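Amidase (Bacillus anthracis, PDB 5EWQ) is probably an amidase of the amidase-signature family, hydrolysing carboxylic amide bonds to release ammonia. Local coordinates at residues 60-63 / 64-68; 71-74 / 75-78; 94-97 / 98-102. All coordinates share one frame; numbering follows the deposited sequence.

Following the chain from the N terminus, contact 1 (60-63 with 64-68) lies where the loop after helix 50-58 turns into helix 64-79. Contact 2 (71-74 with 75-78) is further along that same helix, about 16 Å away between centres, near its C-terminal end. Strand 88-91, at one margin of the large mixed sheet, comes next, and contact 3 (94-97 with 98-102) then forms the first turns of helix 95-104. All three are local and run in series, neither nesting nor crossing. Helix 95-104 returns to lie against contact 1, joined by the E65-R100 salt bridge and by T68 packing on A99, whereas contact 2 meets contact 3 only through L72 and M96.

Contact 1. Residues 60-63 / 64-68; sequences GKLS and YEELT
The N-cap of helix 64-79 is S63, whose hydroxyl meets E66. S63 OG accepts a weak bond from E66 N at 3.4 Å. The same OG donates to E66 OE1, 3.1 Å away, approaching the anti side of the carboxylate from 21° out of its plane. With chi1 at 62°, OG tucks back over its own backbone, within range of both E66 N and E66 OE1. E66 folds back toward the cap with CG anti to its own carbonyl carbon (chi1 -70°), its chain extended from there, and OE2 is held by N37. S63 O meanwhile starts the regular helical pattern by accepting from L67 N at 2.9 Å. In the amidase fold this helix start sits between helices 50-58 and 95-104, and D103 of the latter accepts from Y64 N and E65 N, adding a second carboxylate to the N-terminal end. L62 CD1 lies 3.9 Å from E66 CB, and the L62 side chain also packs on M56, I57 and V45. One turn on, Y64 O takes both T68 N and T68 OG1, the latter at 2.9 Å, and the two donors arrive from opposite faces of the carbonyl plane.

Contact 2. Residues 71-74 / 75-78; sequences YLFR and IQEH
R74 O is approached by two backbone donors near the C-terminal end of helix 64-79: H78 N at 2.7 Å and, more weakly, E77 N at 3.3 Å. E77 N also gives a firmer bond to F73 O, so this amide is shared between the carbonyls four and three residues back; residues 75-78 also include a wider pi-type turn. On one flank of the helix the F73 ring and E77 form a CH-pi contact. The methylene E77 CG stands over one ring face, 4.0 Å from the F73 centroid and nearer the rim than the middle; its closest ring carbons are CE1 and CZ. A bend at chi2 (-71°) carries the carboxylate past the ring rim; its plane is 21° from that of the ring. R74 and H78 also meet one turn apart: H78 CD2 lies over a face of the R74 guanidinium, 4.0 Å from NH2, with the two planes inclined by 61°. The guanidinium is fixed from outside, NH1 by a salt bridge to E42 and NH2 by A214 O. Toward helix 20-28 and strand 88-91, I75 packs on V22, I26, V88 and I91, while I75 N donates to Y71 O at 2.9 Å.

Contact 3. Residues 94-97 / 98-102; sequences NAME and EARKL
M96, a selenomethionine, and R100 form an i to i+4 contact in the first turns of helix 95-104, which follows strand 88-91, an outermost strand of the large mixed sheet. M96 CB lies over one face of the R100 guanidinium, toward its rim, at 3.9 Å from NH2. R100 N donates to M96 O at 2.9 Å, and the arginine's CG lies beside that oxygen. With CG anti to its carbonyl carbon (chi1 -60°) and the chain extended as far as NE, the arginine runs back along the helix to bring its flat end over M96. N94 occupies the N-cap position without a side-chain capping bond. Its backbone O accepts from E98 N at 2.9 Å, and E98 CG rests beside that oxygen while E98 OE2 comes within 3.8 Å of N94 CB. In a second layer, R100 NE forms a salt bridge with E65 OE1, tying helix 95-104 to helix 64-79 through the same guanidinium that lies against M96 CB, and N92 ND2 reaches E98 OE2 through a weak bond. A95, M96 and A99 all press on T68 of helix 64-79, and A95 also touches L163 of the sheet. The backbone amide M96 N donates to Q29 OE1.

Contact 1. Residues 60-63 / 64-68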
loop_
_atom_site.group_PDB
_atom_site.type_symbol
_atom_site.label_atom_id
_atom_site.label_comp_id
_atom_site.label_asym_id
_atom_site.label_seq_id
_atom_site.Cartn_x
_atom_site.Cartn_y
_atom_site.Cartn_z
ATOM N N GLY A 60 -31.384 2.129 0.214
ATOM C CA GLY A 60 -31.769 3.008 -0.876
ATOM C C GLY A 60 -31.389 4.459 -0.652
ATOM O O GLY A 60 -31.886 5.351 -1.340
ATOM N N LYS A 61 -30.503 4.698 0.311
ATOM C CA LYS A 61 -30.064 6.053 0.622
ATOM C C LYS A 61 -28.768 6.397 -0.106
ATOM O O LYS A 61 -28.206 7.475 0.085
ATOM C CB LYS A 61 -29.880 6.222 2.131
ATOM N N LEU A 62 -28.301 5.476 -0.944
ATOM C CA LEU A 62 -27.060 5.664 -1.686
ATOM C C LEU A 62 -26.970 4.675 -2.846
ATOM O O LEU A 62 -27.690 3.678 -2.879
ATOM C CB LEU A 62 -25.852 5.505 -0.756
ATOM C CG LEU A 62 -24.482 5.974 -1.259
ATOM C CD1 LEU A 62 -24.406 7.494 -1.297
ATOM C CD2 LEU A 62 -23.357 5.392 -0.416
ATOM N N SER A 63 -26.089 4.960 -3.799
ATOM C CA SER A 63 -25.812 4.038 -4.894
ATOM C C SER A 63 -24.322 4.045 -5.222
ATOM O O SER A 63 -23.565 4.862 -4.692
ATOM C CB SER A 63 -26.633 4.402 -6.132
ATOM O OG SER A 63 -26.297 5.694 -6.607
ATOM N N TYR A 64 -23.902 3.134 -6.092
ATOM C CA TYR A 64 -22.501 3.046 -6.489
ATOM C C TYR A 64 -22.081 4.256 -7.317
ATOM O O TYR A 64 -20.947 4.723 -7.218
ATOM C CB TYR A 64 -22.247 1.757 -7.272
ATOM C CG TYR A 64 -22.302 0.509 -6.422
ATOM C CD1 TYR A 64 -21.664 0.457 -5.189
ATOM C CD2 TYR A 64 -23.000 -0.614 -6.845
ATOM C CE1 TYR A 64 -21.712 -0.680 -4.407
ATOM C CE2 TYR A 64 -23.056 -1.755 -6.070
ATOM C CZ TYR A 64 -22.411 -1.782 -4.852
ATOM O OH TYR A 64 -22.462 -2.918 -4.075
ATOM N N GLU A 65 -23.004 4.760 -8.130
ATOM C CA GLU A 65 -22.744 5.940 -8.946
ATOM C C GLU A 65 -22.531 7.166 -8.065
ATOM O O GLU A 65 -21.650 7.986 -8.325
ATOM C CB GLU A 65 -23.894 6.182 -9.924
ATOM C CG GLU A 65 -23.691 7.380 -10.836
ATOM C CD GLU A 65 -24.867 7.613 -11.762
ATOM O OE1 GLU A 65 -24.815 8.574 -12.558
ATOM O OE2 GLU A 65 -25.843 6.836 -11.696
ATOM N N GLU A 66 -23.343 7.280 -7.019
ATOM C CA GLU A 66 -23.212 8.372 -6.061
ATOM C C GLU A 66 -21.918 8.247 -5.267
ATOM O O GLU A 66 -21.241 9.241 -5.007
ATOM C CB GLU A 66 -24.408 8.402 -5.108
ATOM C CG GLU A 66 -25.712 8.840 -5.748
ATOM C CD GLU A 66 -26.877 8.784 -4.781
ATOM O OE1 GLU A 66 -27.283 7.665 -4.403
ATOM O OE2 GLU A 66 -27.384 9.857 -4.395
ATOM N N LEU A 67 -21.585 7.018 -4.884
ATOM C CA LEU A 67 -20.372 6.747 -4.119
ATOM C C LEU A 67 -19.128 7.147 -4.902
ATOM O O LEU A 67 -18.199 7.738 -4.351
ATOM C CB LEU A 67 -20.302 5.266 -3.739
ATOM C CG LEU A 67 -19.085 4.830 -2.923
ATOM C CD1 LEU A 67 -19.046 5.556 -1.590
ATOM C CD2 LEU A 67 -19.089 3.324 -2.715
ATOM N N THR A 68 -19.119 6.824 -6.191
ATOM C CA THR A 68 -18.002 7.167 -7.060
ATOM C C THR A 68 -17.925 8.677 -7.268
ATOM O O THR A 68 -16.837 9.252 -7.318
ATOM C CB THR A 68 -18.117 6.462 -8.427
ATOM O OG1 THR A 68 -18.205 5.045 -8.229
ATOM C CG2 THR A 68 -16.910 6.773 -9.300
#

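Contact 2. Residues 71-74 / 75-78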
loop_
_atom_site.group_PDB
_atom_site.type_symbol
_atom_site.label_atom_id
_atom_site.label_comp_id
_atom_site.label_asym_id
_atom_site.label_seq_id
_atom_site.Cartn_x
_atom_site.Cartn_y
_atom_site.Cartn_z
ATOM N N TYR A 71 -16.185 10.548 -4.266
ATOM C CA TYR A 71 -14.737 10.380 -4.271
ATOM C C TYR A 71 -14.072 11.245 -5.337
ATOM O O TYR A 71 -13.088 11.928 -5.061
ATOM C CB TYR A 71 -14.376 8.910 -4.482
ATOM C CG TYR A 71 -14.691 8.043 -3.286
ATOM C CD1 TYR A 71 -14.393 8.470 -2.000
ATOM C CD2 TYR A 71 -15.297 6.804 -3.440
ATOM C CE1 TYR A 71 -14.679 7.685 -0.900
ATOM C CE2 TYR A 71 -15.590 6.013 -2.347
ATOM C CZ TYR A 71 -15.278 6.457 -1.080
ATOM O OH TYR A 71 -15.566 5.675 0.016
ATOM N N LEU A 72 -14.619 11.216 -6.549
ATOM C CA LEU A 72 -14.105 12.034 -7.643
ATOM C C LEU A 72 -14.190 13.517 -7.300
ATOM O O LEU A 72 -13.296 14.294 -7.635
ATOM C CB LEU A 72 -14.873 11.750 -8.935
ATOM C CG LEU A 72 -14.745 10.344 -9.521
ATOM C CD1 LEU A 72 -15.577 10.216 -10.788
ATOM C CD2 LEU A 72 -13.288 10.005 -9.793
ATOM N N PHE A 73 -15.269 13.897 -6.625
ATOM C CA PHE A 73 -15.467 15.280 -6.210
ATOM C C PHE A 73 -14.448 15.682 -5.149
ATOM O O PHE A 73 -13.939 16.803 -5.158
ATOM C CB PHE A 73 -16.891 15.482 -5.687
ATOM C CG PHE A 73 -17.172 16.877 -5.209
ATOM C CD1 PHE A 73 -17.252 17.928 -6.107
ATOM C CD2 PHE A 73 -17.368 17.136 -3.862
ATOM C CE1 PHE A 73 -17.514 19.213 -5.671
ATOM C CE2 PHE A 73 -17.631 18.419 -3.419
ATOM C CZ PHE A 73 -17.704 19.458 -4.325
ATOM N N ARG A 74 -14.151 14.759 -4.239
ATOM C CA ARG A 74 -13.182 15.017 -3.179
ATOM C C ARG A 74 -11.763 15.098 -3.732
ATOM O O ARG A 74 -10.967 15.925 -3.292
ATOM C CB ARG A 74 -13.267 13.937 -2.098
ATOM C CG ARG A 74 -14.548 13.981 -1.280
ATOM C CD ARG A 74 -14.523 12.958 -0.157
ATOM N NE ARG A 74 -13.405 13.183 0.755
ATOM C CZ ARG A 74 -13.451 13.994 1.807
ATOM N NH1 ARG A 74 -14.564 14.661 2.084
ATOM N NH2 ARG A 74 -12.386 14.138 2.582
ATOM N N ILE A 75 -11.450 14.238 -4.697
ATOM C CA ILE A 75 -10.146 14.263 -5.350
ATOM C C ILE A 75 -9.961 15.577 -6.105
ATOM O O ILE A 75 -8.872 16.149 -6.131
ATOM C CB ILE A 75 -9.974 13.072 -6.321
ATOM C CG1 ILE A 75 -10.004 11.749 -5.553
ATOM C CG2 ILE A 75 -8.670 13.187 -7.099
ATOM C CD1 ILE A 75 -9.952 10.526 -6.441
ATOM N N GLN A 76 -11.044 16.061 -6.704
ATOM C CA GLN A 76 -11.012 17.307 -7.457
ATOM C C GLN A 76 -10.827 18.520 -6.546
ATOM O O GLN A 76 -10.152 19.482 -6.911
ATOM C CB GLN A 76 -12.296 17.462 -8.278
ATOM C CG GLN A 76 -12.359 18.733 -9.108
ATOM C CD GLN A 76 -13.636 18.838 -9.917
ATOM O OE1 GLN A 76 -13.654 18.543 -11.112
ATOM N NE2 GLN A 76 -14.715 19.261 -9.268
ATOM N N GLU A 77 -11.420 18.464 -5.357
ATOM C CA GLU A 77 -11.427 19.610 -4.452
ATOM C C GLU A 77 -10.323 19.566 -3.396
ATOM O O GLU A 77 -9.964 20.598 -2.830
ATOM C CB GLU A 77 -12.789 19.720 -3.759
ATOM C CG GLU A 77 -13.946 20.024 -4.697
ATOM C CD GLU A 77 -13.916 21.446 -5.224
ATOM O OE1 GLU A 77 -13.708 22.375 -4.417
ATOM O OE2 GLU A 77 -14.096 21.632 -6.446
ATOM N N HIS A 78 -9.785 18.380 -3.128
ATOM C CA HIS A 78 -8.814 18.228 -2.047
ATOM C C HIS A 78 -7.454 17.707 -2.507
ATOM O O HIS A 78 -6.426 18.074 -1.941
ATOM C CB HIS A 78 -9.372 17.301 -0.963
ATOM C CG HIS A 78 -10.548 17.870 -0.233
ATOM N ND1 HIS A 78 -10.653 19.206 0.082
ATOM C CD2 HIS A 78 -11.672 17.281 0.243
ATOM C CE1 HIS A 78 -11.790 19.419 0.722
ATOM N NE2 HIS A 78 -12.426 18.268 0.832
#

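Contact 3. Residues 94-97 / 98-102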
loop_
_atom_site.group_PDB
_atom_site.type_symbol
_atom_site.label_atom_id
_atom_site.label_comp_id
_atom_site.label_asym_id
_atom_site.label_seq_id
_atom_site.Cartn_x
_atom_site.Cartn_y
_atom_site.Cartn_z
ATOM N N ASN A 94 -13.848 5.827 -17.225
ATOM C CA ASN A 94 -15.032 4.981 -17.284
ATOM C C ASN A 94 -15.510 4.576 -15.894
ATOM O O ASN A 94 -16.290 3.637 -15.751
ATOM C CB ASN A 94 -14.754 3.729 -18.119
ATOM C CG ASN A 94 -14.290 4.056 -19.525
ATOM O OD1 ASN A 94 -14.699 5.058 -20.110
ATOM N ND2 ASN A 94 -13.428 3.208 -20.075
ATOM N N ALA A 95 -15.036 5.289 -14.876
ATOM C CA ALA A 95 -15.374 4.975 -13.489
ATOM C C ALA A 95 -16.875 5.059 -13.236
ATOM O O ALA A 95 -17.437 4.237 -12.513
ATOM C CB ALA A 95 -14.629 5.903 -12.542
HETATM N N MSE A 96 -17.519 6.055 -13.835
HETATM C CA MSE A 96 -18.957 6.236 -13.681
HETATM C C MSE A 96 -19.734 5.229 -14.520
HETATM O O MSE A 96 -20.743 4.685 -14.072
HETATM C CB MSE A 96 -19.361 7.662 -14.059
HETATM C CG MSE A 96 -18.807 8.726 -13.125
HETATM SE SE MSE A 96 -19.577 8.642 -11.333
HETATM C CE MSE A 96 -20.571 10.318 -11.361
ATOM N N GLU A 97 -19.257 4.979 -15.736
ATOM C CA GLU A 97 -19.913 4.039 -16.639
ATOM C C GLU A 97 -19.898 2.626 -16.062
ATOM O O GLU A 97 -20.857 1.870 -16.219
ATOM C CB GLU A 97 -19.244 4.057 -18.015
ATOM C CG GLU A 97 -19.899 3.139 -19.037
ATOM C CD GLU A 97 -19.420 3.402 -20.451
ATOM O OE1 GLU A 97 -18.351 2.876 -20.829
ATOM O OE2 GLU A 97 -20.115 4.135 -21.186
ATOM N N GLU A 98 -18.806 2.279 -15.390
ATOM C CA GLU A 98 -18.697 0.981 -14.737
ATOM C C GLU A 98 -19.532 0.947 -13.462
ATOM O O GLU A 98 -20.087 -0.090 -13.103
ATOM C CB GLU A 98 -17.234 0.657 -14.420
ATOM C CG GLU A 98 -16.357 0.475 -15.649
ATOM C CD GLU A 98 -14.895 0.283 -15.297
ATOM O OE1 GLU A 98 -14.601 -0.064 -14.133
ATOM O OE2 GLU A 98 -14.038 0.484 -16.185
ATOM N N ALA A 99 -19.623 2.089 -12.786
ATOM C CA ALA A 99 -20.376 2.187 -11.538
ATOM C C ALA A 99 -21.875 2.024 -11.769
ATOM O O ALA A 99 -22.553 1.329 -11.013
ATOM C CB ALA A 99 -20.090 3.513 -10.852
ATOM N N ARG A 100 -22.386 2.672 -12.811
ATOM C CA ARG A 100 -23.805 2.594 -13.140
ATOM C C ARG A 100 -24.195 1.178 -13.545
ATOM O O ARG A 100 -25.287 0.710 -13.226
ATOM C CB ARG A 100 -24.158 3.575 -14.261
ATOM C CG ARG A 100 -23.881 5.033 -13.931
ATOM C CD ARG A 100 -24.397 5.954 -15.027
ATOM N NE ARG A 100 -23.986 7.340 -14.819
ATOM C CZ ARG A 100 -23.035 7.952 -15.519
ATOM N NH1 ARG A 100 -22.396 7.302 -16.483
ATOM N NH2 ARG A 100 -22.727 9.216 -15.261
ATOM N N LYS A 101 -23.294 0.500 -14.249
ATOM C CA LYS A 101 -23.537 -0.868 -14.693
ATOM C C LYS A 101 -23.566 -1.826 -13.505
ATOM O O LYS A 101 -24.275 -2.832 -13.523
ATOM C CB LYS A 101 -22.472 -1.303 -15.701
ATOM C CG LYS A 101 -22.735 -2.659 -16.338
ATOM C CD LYS A 101 -21.683 -2.997 -17.383
ATOM C CE LYS A 101 -21.968 -4.342 -18.032
ATOM N NZ LYS A 101 -20.960 -4.685 -19.074
ATOM N N LEU A 102 -22.796 -1.503 -12.471
ATOM C CA LEU A 102 -22.776 -2.305 -11.253
ATOM C C LEU A 102 -24.020 -2.038 -10.411
ATOM O O LEU A 102 -24.389 -2.849 -9.563
ATOM C CB LEU A 102 -21.511 -2.020 -10.442
ATOM C CG LEU A 102 -20.201 -2.515 -11.059
ATOM C CD1 LEU A 102 -19.004 -1.983 -10.287
ATOM C CD2 LEU A 102 -20.174 -4.035 -11.115
#